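Local atomic coordinates of decapping and exoribonuclease protein 1 (Kluyveromyces lactis, PDB entry 4GPS), a protein that hydrolyses the NAD cap from the 5' end of a subset of RNAs, using a divalent metal cation, and also acts as a 5'-3' exoribonuclease. Residues A[386-391]-A[410-415]. Sequence-based numbering, arbitrary orientation.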
loop_
_atom_site.group_PDB
_atom_site.type_symbol
_atom_site.label_atom_id
_atom_site.label_comp_id
_atom_site.label_asym_id
_atom_site.label_seq_id
_atom_site.Cartn_x
_atom_site.Cartn_y
_atom_site.Cartn_z
ATOM N N GLN A 386 7.371 7.161 -19.903
ATOM C CA GLN A 386 7.806 7.817 -21.133
ATOM C C GLN A 386 8.963 8.788 -20.890
ATOM O O GLN A 386 9.959 8.785 -21.623
ATOM C CB GLN A 386 6.628 8.569 -21.788
ATOM C CG GLN A 386 5.661 7.654 -22.557
ATOM C CD GLN A 386 6.373 6.817 -23.628
ATOM O OE1 GLN A 386 6.702 7.322 -24.707
ATOM N NE2 GLN A 386 6.636 5.538 -23.320
ATOM N N ASN A 387 8.834 9.596 -19.842
ATOM C CA ASN A 387 9.850 10.568 -19.540
ATOM C C ASN A 387 11.131 10.025 -18.900
ATOM O O ASN A 387 12.235 10.511 -19.211
ATOM C CB ASN A 387 9.229 11.701 -18.717
ATOM C CG ASN A 387 8.398 12.642 -19.580
ATOM O OD1 ASN A 387 8.928 13.315 -20.457
ATOM N ND2 ASN A 387 7.100 12.685 -19.342
ATOM N N LEU A 388 11.035 9.025 -18.029
ATOM C CA LEU A 388 12.292 8.528 -17.474
ATOM C C LEU A 388 13.052 7.813 -18.582
ATOM O O LEU A 388 14.283 7.871 -18.617
ATOM C CB LEU A 388 12.077 7.596 -16.276
ATOM C CG LEU A 388 11.601 8.369 -15.050
ATOM C CD1 LEU A 388 11.012 7.447 -14.042
ATOM C CD2 LEU A 388 12.755 9.119 -14.466
ATOM N N LEU A 389 12.340 7.158 -19.501
ATOM C CA LEU A 389 13.038 6.463 -20.577
ATOM C C LEU A 389 13.653 7.472 -21.541
ATOM O O LEU A 389 14.794 7.313 -21.963
ATOM C CB LEU A 389 12.103 5.529 -21.336
ATOM C CG LEU A 389 11.626 4.329 -20.527
ATOM C CD1 LEU A 389 10.807 3.444 -21.430
ATOM C CD2 LEU A 389 12.819 3.577 -19.941
ATOM N N LEU A 390 12.895 8.511 -21.881
ATOM C CA LEU A 390 13.394 9.527 -22.777
ATOM C C LEU A 390 14.665 10.176 -22.202
ATOM O O LEU A 390 15.689 10.258 -22.881
ATOM C CB LEU A 390 12.322 10.589 -23.011
ATOM C CG LEU A 390 12.776 11.713 -23.942
ATOM C CD1 LEU A 390 13.206 11.074 -25.248
ATOM C CD2 LEU A 390 11.660 12.732 -24.178
ATOM N N LEU A 391 14.600 10.621 -20.946
ATOM C CA LEU A 391 15.748 11.268 -20.309
ATOM C C LEU A 391 16.966 10.373 -20.149
ATOM O O LEU A 391 18.078 10.852 -20.250
ATOM C CB LEU A 391 15.375 11.809 -18.926
ATOM C CG LEU A 391 14.482 13.043 -18.841
ATOM C CD1 LEU A 391 14.218 13.385 -17.398
ATOM C CD2 LEU A 391 15.148 14.200 -19.557
ATOM N N LEU A 410 5.179 17.701 -11.913
ATOM C CA LEU A 410 6.211 16.680 -11.885
ATOM C C LEU A 410 7.589 17.244 -12.232
ATOM O O LEU A 410 7.731 17.936 -13.224
ATOM C CB LEU A 410 5.847 15.562 -12.896
ATOM C CG LEU A 410 6.971 14.595 -13.294
ATOM C CD1 LEU A 410 7.335 13.766 -12.071
ATOM C CD2 LEU A 410 6.554 13.709 -14.466
ATOM N N SER A 411 8.596 16.934 -11.415
ATOM C CA SER A 411 9.987 17.367 -11.644
ATOM C C SER A 411 10.971 16.196 -11.682
ATOM O O SER A 411 11.037 15.417 -10.734
ATOM C CB SER A 411 10.451 18.325 -10.553
ATOM O OG SER A 411 10.090 19.637 -10.886
ATOM N N ILE A 412 11.735 16.084 -12.765
ATOM C CA ILE A 412 12.724 15.017 -12.916
ATOM C C ILE A 412 14.105 15.595 -13.269
ATOM O O ILE A 412 14.275 16.288 -14.267
ATOM C CB ILE A 412 12.337 14.009 -14.028
ATOM C CG1 ILE A 412 10.941 13.448 -13.776
ATOM C CG2 ILE A 412 13.315 12.845 -14.028
ATOM C CD1 ILE A 412 10.489 12.395 -14.794
ATOM N N SER A 413 15.097 15.316 -12.443
ATOM C CA SER A 413 16.448 15.797 -12.694
ATOM C C SER A 413 17.381 14.651 -12.344
ATOM O O SER A 413 17.105 13.865 -11.433
ATOM C CB SER A 413 16.744 17.016 -11.835
ATOM O OG SER A 413 16.309 16.768 -10.525
ATOM N N PRO A 414 18.501 14.546 -13.057
ATOM C CA PRO A 414 19.455 13.463 -12.803
ATOM C C PRO A 414 20.144 13.553 -11.454
ATOM O O PRO A 414 20.446 14.641 -10.984
ATOM C CB PRO A 414 20.431 13.589 -13.974
ATOM C CG PRO A 414 20.474 15.060 -14.207
ATOM C CD PRO A 414 19.026 15.506 -14.046
ATOM N N ALA A 415 20.351 12.401 -10.825
ATOM C CA ALA A 415 21.044 12.331 -9.543
ATOM C C ALA A 415 22.455 11.834 -9.871
ATOM O O ALA A 415 22.650 11.162 -10.881
ATOM C CB ALA A 415 20.345 11.367 -8.631
#
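A backbone hydrogen bond from Leu391 N to Asn387 O, 2.9 Å long, fixes the spacing of two residues on successive helical turns that both meet Ile412. Every side-chain contact across the interface converges on this isoleucine, which is buried and reaches the helix through two branches. Its CG2, anti to the backbone N, takes the closest approach, 3.5 Å from Leu391 CD1, a tight methyl contact in which the two side chains lie aslant. The same CG2 stands 3.8 Å from Leu388 CD2, whose side chain crosses the isoleucine at about a right angle. The other branch is fully extended (chi2 -178°), which carries CD1 to 4.0 Å from Leu388 CD2 and 4.2 Å from Asn387 CB. The ND2 of Asn387 is hydrogen-bonded to Val383 O, one turn back. With an alanine here, CG2 and CD1 would be gone and a gap would probably open beside Leu388 and Leu391, which would keep Phe400 of the adjacent strand, a neighbour of all three. The axes of 386-391 and 410-414 approach to 10.1 Å, inclined by 23°: alpha/beta packing, this part of helix 370-393 running roughly along strand 409-414 in the PD-(D/E)XK nuclease fold, away from the metal site.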